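Local coordinates for ATP-dependent Clp protease adapter protein ClpS 2 (Agrobacterium tumefaciens, PDB 4YJM), which probably modulates the specificity of ATP-dependent protein degradation by ClpAP, binding to the N-terminal domain of the chaperone ClpA, at residues T40-A45 / F93-T98; R55-T60 / A67-C72. One frame throughout, in Å; residues are numbered along the deposited sequence.

Contact 1. Residues T40-A45 / F93-T98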
loop_
_atom_site.group_PDB
_atom_site.type_symbol
_atom_site.label_atom_id
_atom_site.label_comp_id
_atom_site.label_asym_id
_atom_site.label_seq_id
_atom_site.Cartn_x
_atom_site.Cartn_y
_atom_site.Cartn_z
ATOM N N THR A 40 -7.570 -3.264 5.650
ATOM C CA THR A 40 -8.493 -3.766 4.645
ATOM C C THR A 40 -9.331 -2.642 4.015
ATOM O O THR A 40 -9.472 -2.578 2.785
ATOM C CB THR A 40 -9.408 -4.836 5.244
ATOM O OG1 THR A 40 -8.654 -6.037 5.421
ATOM C CG2 THR A 40 -10.598 -5.135 4.342
ATOM N N VAL A 41 -9.858 -1.729 4.825
ATOM C CA VAL A 41 -10.732 -0.709 4.262
ATOM C C VAL A 41 -9.891 0.366 3.563
ATOM O O VAL A 41 -10.341 0.924 2.573
ATOM C CB VAL A 41 -11.660 -0.098 5.334
ATOM C CG1 VAL A 41 -12.531 -1.186 5.917
ATOM C CG2 VAL A 41 -10.867 0.535 6.468
ATOM N N VAL A 42 -8.657 0.597 4.002
ATOM C CA VAL A 42 -7.764 1.491 3.250
ATOM C C VAL A 42 -7.445 0.920 1.862
ATOM O O VAL A 42 -7.544 1.618 0.849
ATOM C CB VAL A 42 -6.464 1.767 3.998
ATOM C CG1 VAL A 42 -5.437 2.477 3.102
ATOM C CG2 VAL A 42 -6.764 2.628 5.222
ATOM N N LEU A 43 -7.098 -0.359 1.811
ATOM C CA LEU A 43 -6.807 -1.022 0.540
ATOM C C LEU A 43 -8.010 -1.004 -0.397
ATOM O O LEU A 43 -7.871 -0.874 -1.617
ATOM C CB LEU A 43 -6.383 -2.481 0.770
ATOM C CG LEU A 43 -5.045 -2.669 1.504
ATOM C CD1 LEU A 43 -4.767 -4.120 1.756
ATOM C CD2 LEU A 43 -3.885 -2.083 0.697
ATOM N N LYS A 44 -9.205 -1.191 0.163
ATOM C CA LYS A 44 -10.405 -1.152 -0.643
ATOM C C LYS A 44 -10.625 0.276 -1.203
ATOM O O LYS A 44 -10.939 0.455 -2.395
ATOM C CB LYS A 44 -11.625 -1.616 0.174
ATOM C CG LYS A 44 -12.950 -1.632 -0.598
ATOM C CD LYS A 44 -12.900 -2.591 -1.790
ATOM C CE LYS A 44 -14.283 -2.835 -2.373
ATOM N NZ LYS A 44 -14.282 -3.950 -3.361
ATOM N N ALA A 45 -10.508 1.280 -0.345
ATOM C CA ALA A 45 -10.876 2.653 -0.735
ATOM C C ALA A 45 -9.902 3.232 -1.771
ATOM O O ALA A 45 -10.319 3.874 -2.714
ATOM C CB ALA A 45 -10.919 3.563 0.477
ATOM N N PHE A 93 -2.194 5.922 13.500
ATOM C CA PHE A 93 -1.539 4.643 13.242
ATOM C C PHE A 93 -0.246 4.849 12.457
ATOM O O PHE A 93 -0.124 5.838 11.722
ATOM C CB PHE A 93 -2.436 3.715 12.445
ATOM C CG PHE A 93 -3.728 3.388 13.116
ATOM C CD1 PHE A 93 -3.775 3.017 14.449
ATOM C CD2 PHE A 93 -4.905 3.451 12.399
ATOM C CE1 PHE A 93 -5.000 2.715 15.060
ATOM C CE2 PHE A 93 -6.118 3.143 12.989
ATOM C CZ PHE A 93 -6.166 2.778 14.324
ATOM N N PRO A 94 0.710 3.904 12.585
ATOM C CA PRO A 94 1.982 3.984 11.857
ATOM C C PRO A 94 1.908 3.440 10.431
ATOM O O PRO A 94 2.940 3.388 9.775
ATOM C CB PRO A 94 2.922 3.133 12.725
ATOM C CG PRO A 94 2.046 2.094 13.300
ATOM C CD PRO A 94 0.711 2.787 13.555
ATOM N N LEU A 95 0.715 3.050 9.972
ATOM C CA LEU A 95 0.518 2.536 8.611
ATOM C C LEU A 95 1.283 3.323 7.552
ATOM O O LEU A 95 1.148 4.542 7.435
ATOM C CB LEU A 95 -0.982 2.552 8.255
ATOM C CG LEU A 95 -1.351 2.021 6.872
ATOM C CD1 LEU A 95 -1.016 0.531 6.766
ATOM C CD2 LEU A 95 -2.813 2.256 6.669
ATOM N N MET A 96 2.072 2.611 6.767
ATOM C CA MET A 96 2.933 3.214 5.753
ATOM C C MET A 96 2.921 2.496 4.414
ATOM O O MET A 96 3.127 1.269 4.347
ATOM C CB MET A 96 4.384 3.244 6.285
ATOM C CG MET A 96 5.400 3.857 5.308
ATOM S SD MET A 96 5.117 5.611 5.011
ATOM C CE MET A 96 5.191 6.212 6.675
ATOM N N PHE A 97 2.646 3.263 3.352
ATOM C CA PHE A 97 2.811 2.818 1.974
ATOM C C PHE A 97 3.968 3.593 1.347
ATOM O O PHE A 97 4.093 4.789 1.587
ATOM C CB PHE A 97 1.569 3.030 1.159
ATOM C CG PHE A 97 0.403 2.191 1.588
ATOM C CD1 PHE A 97 -0.011 1.141 0.805
ATOM C CD2 PHE A 97 -0.302 2.484 2.762
ATOM C CE1 PHE A 97 -1.107 0.371 1.187
ATOM C CE2 PHE A 97 -1.396 1.732 3.135
ATOM C CZ PHE A 97 -1.793 0.686 2.363
ATOM N N THR A 98 4.811 2.906 0.571
ATOM C CA THR A 98 5.980 3.546 -0.050
ATOM C C THR A 98 5.966 3.269 -1.553
ATOM O O THR A 98 5.188 2.448 -2.020
ATOM C CB THR A 98 7.309 3.025 0.551
ATOM O OG1 THR A 98 7.445 1.636 0.221
ATOM C CG2 THR A 98 7.314 3.119 2.044
#

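Contact 2. Residues R55-T60 / A67-C72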
loop_
_atom_site.group_PDB
_atom_site.type_symbol
_atom_site.label_atom_id
_atom_site.label_comp_id
_atom_site.label_asym_id
_atom_site.label_seq_id
_atom_site.Cartn_x
_atom_site.Cartn_y
_atom_site.Cartn_z
ATOM N N ARG A 55 -6.067 -9.343 2.349
ATOM C CA ARG A 55 -5.562 -10.170 3.433
ATOM C C ARG A 55 -4.318 -10.941 2.997
ATOM O O ARG A 55 -3.429 -11.200 3.807
ATOM C CB ARG A 55 -6.649 -11.145 3.925
ATOM C CG ARG A 55 -7.777 -10.517 4.763
ATOM C CD ARG A 55 -8.804 -11.584 5.128
ATOM N NE ARG A 55 -9.960 -11.066 5.854
ATOM C CZ ARG A 55 -11.002 -11.808 6.214
ATOM N NH1 ARG A 55 -11.039 -13.099 5.916
ATOM N NH2 ARG A 55 -12.014 -11.261 6.874
ATOM N N ARG A 56 -4.244 -11.312 1.723
ATOM C CA ARG A 56 -3.054 -11.987 1.224
ATOM C C ARG A 56 -1.887 -10.968 1.156
ATOM O O ARG A 56 -0.711 -11.309 1.349
ATOM C CB ARG A 56 -3.345 -12.632 -0.135
ATOM C CG ARG A 56 -4.382 -13.758 -0.049
ATOM C CD ARG A 56 -4.782 -14.310 -1.410
ATOM N NE ARG A 56 -3.669 -14.964 -2.087
ATOM C CZ ARG A 56 -3.713 -15.418 -3.336
ATOM N NH1 ARG A 56 -4.816 -15.288 -4.057
ATOM N NH2 ARG A 56 -2.647 -15.998 -3.868
ATOM N N VAL A 57 -2.217 -9.714 0.895
ATOM C CA VAL A 57 -1.180 -8.682 0.804
ATOM C C VAL A 57 -0.550 -8.473 2.208
ATOM O O VAL A 57 0.673 -8.480 2.376
ATOM C CB VAL A 57 -1.743 -7.364 0.222
ATOM C CG1 VAL A 57 -0.715 -6.228 0.340
ATOM C CG2 VAL A 57 -2.114 -7.547 -1.262
ATOM N N MET A 58 -1.394 -8.362 3.216
ATOM C CA MET A 58 -0.937 -8.320 4.607
ATOM C C MET A 58 -0.097 -9.507 5.083
ATOM O O MET A 58 0.968 -9.314 5.688
ATOM C CB MET A 58 -2.142 -8.172 5.467
ATOM C CG MET A 58 -2.794 -6.802 5.256
ATOM S SD MET A 58 -4.069 -6.471 6.516
ATOM C CE MET A 58 -5.496 -7.217 5.763
ATOM N N MET A 59 -0.589 -10.722 4.893
ATOM C CA MET A 59 0.200 -11.896 5.230
ATOM C C MET A 59 1.579 -11.796 4.607
ATOM O O MET A 59 2.570 -12.148 5.234
ATOM C CB MET A 59 -0.482 -13.179 4.759
ATOM C CG MET A 59 -1.640 -13.629 5.623
ATOM S SD MET A 59 -2.308 -15.203 5.056
ATOM C CE MET A 59 -0.922 -16.302 5.347
ATOM N N THR A 60 1.650 -11.299 3.377
ATOM C CA THR A 60 2.935 -11.182 2.700
ATOM C C THR A 60 3.809 -10.157 3.422
ATOM O O THR A 60 5.008 -10.388 3.630
ATOM C CB THR A 60 2.774 -10.778 1.211
ATOM O OG1 THR A 60 2.079 -11.815 0.510
ATOM C CG2 THR A 60 4.121 -10.568 0.542
ATOM N N ALA A 67 4.865 -5.692 1.023
ATOM C CA ALA A 67 4.133 -6.395 -0.045
ATOM C C ALA A 67 3.722 -5.436 -1.154
ATOM O O ALA A 67 3.333 -4.307 -0.865
ATOM C CB ALA A 67 2.896 -7.066 0.510
ATOM N N VAL A 68 3.831 -5.878 -2.418
ATOM C CA VAL A 68 3.430 -5.041 -3.547
ATOM C C VAL A 68 1.932 -4.975 -3.635
ATOM O O VAL A 68 1.263 -6.007 -3.619
ATOM C CB VAL A 68 3.985 -5.573 -4.898
ATOM C CG1 VAL A 68 3.573 -4.639 -6.055
ATOM C CG2 VAL A 68 5.513 -5.673 -4.837
ATOM N N VAL A 69 1.418 -3.767 -3.800
ATOM C CA VAL A 69 -0.025 -3.511 -3.933
ATOM C C VAL A 69 -0.431 -3.350 -5.391
ATOM O O VAL A 69 -1.357 -4.001 -5.869
ATOM C CB VAL A 69 -0.421 -2.253 -3.141
ATOM C CG1 VAL A 69 -1.930 -1.968 -3.252
ATOM C CG2 VAL A 69 -0.069 -2.464 -1.701
ATOM N N VAL A 70 0.333 -2.532 -6.102
ATOM C CA VAL A 70 0.083 -2.195 -7.490
ATOM C C VAL A 70 1.412 -1.701 -8.093
ATOM O O VAL A 70 2.296 -1.282 -7.345
ATOM C CB VAL A 70 -1.031 -1.139 -7.611
ATOM C CG1 VAL A 70 -0.587 0.199 -7.002
ATOM C CG2 VAL A 70 -1.481 -0.964 -9.045
ATOM N N VAL A 71 1.542 -1.756 -9.417
ATOM C CA VAL A 71 2.713 -1.176 -10.100
ATOM C C VAL A 71 2.151 -0.269 -11.209
ATOM O O VAL A 71 1.381 -0.700 -12.075
ATOM C CB VAL A 71 3.625 -2.231 -10.701
ATOM C CG1 VAL A 71 4.946 -1.585 -11.199
ATOM C CG2 VAL A 71 3.889 -3.405 -9.725
ATOM N N CYS A 72 2.475 1.027 -11.136
ATOM C CA CYS A 72 1.834 1.996 -12.021
ATOM C C CYS A 72 2.757 3.187 -12.293
ATOM O O CYS A 72 3.885 3.227 -11.825
ATOM C CB CYS A 72 0.514 2.483 -11.423
ATOM S SG CYS A 72 0.674 3.247 -9.796
#

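Contact 1. Residues T40-A45 / F93-T98
Leu43 and Val42, neighbours on one helix, reach Phe97 from two directions and show how a single aromatic ring can seat a helix on the edge of a sheet. The tightest part is Leu43 on the ring: its CD2 methyl comes in at the edge, close to the ring plane, 3.7 Å from Phe97 CE1 and 3.8 Å from Phe97 CZ. The first bond of the Leu43 side chain, from CA to CB, points neither toward nor away from segment 93-98, but with CG anti to the carbonyl carbon (chi1 -66°) its branched end swings in to the ring. Val42 is a looser neighbour. Its CG1 approaches obliquely at the adjoining CE2–CZ bond, 4.1 Å from Phe97 CE2, while its other methyl, CG2, stands 4.2 Å from Leu95 CD2. That leucine methyl in turn sits near the plane of the Phe97 ring, at its edge. No hydrogen bond joins the two segments, and the touching residues are all buried. The opposite flank of the helix, with Val41, Lys44 and Ala45, faces solvent. Ala81 and Ala84 of helix 74-91 also pack on Phe97, and Leu28 of the central strand touches it too. The arrangement is that of a hydrophobic core between helices and a three-stranded antiparallel sheet, as in the compact alpha/beta fold of the ClpS family.

Contact 2. Residues R55-T60 / A67-C72
Val57 and Thr60, one helical turn apart, close on the methyl of Ala67, a case of a helix and a strand meeting around one small group. Walking along the helix, Arg56 contributes through its backbone: its carbonyl O accepts both Thr60 N and the Thr60 hydroxyl, which approach from opposite faces of the carbonyl plane. Val57 follows and carries most of the helix's share of the contact. Its CG1, anti to the backbone N and so beside the carbonyl carbon, lies 3.7 Å from Ala67 CB and, more loosely, 4.3 Å from Val69 CG2. The carbonyl of Val57 is closer still, with Val57 O only 3.2 Å from Ala67 CB, a close approach of backbone to methyl. Val57 also touches Leu28 of the central strand and Met49 of the loop before its own helix. At Thr60 the two branches divide their work. OG1 turns back along the helix to bond Arg56 O at 3.0 Å, with a C=O...donor angle of 154° and a 24° tilt from the carbonyl plane, which fixes the rotation of the side chain; CG2 is thereby directed at the strand, 3.7 Å from Ala67 CB. In the strand, Val69 and Val70 both pair with Val26, and the helix-like backbone turn at Val69 makes this a classic beta bulge. The axes of segments 55-60 and 67-72 run roughly antiparallel (148°), 7.8 Å apart at their closest, as expected of an alpha-beta hairpin, here joining helix 51-64 to an outer strand of the ClpS sheet.

Contact 2 is nested within the chain loop that contact 1 closes, and the two centres lie about 11 Å apart. They meet at two points. Met58 CE, on the helix of contact 2, packs 3.4 Å from Thr40 OG1, joining consecutive helices 36-47 and 51-64. Phe97 CE1 lies 4.2 Å from Val69 CG2, so the ring that receives Leu43 in contact 1 also meets the bulged strand of contact 2. Strands 97-101 and 66-73 are the two outer strands, with 23-29 between them, and the pair of contacts therefore fastens helices to both margins of one sheet. Phe47 on Val69 is a further tie between helix 36-47 and contact 2.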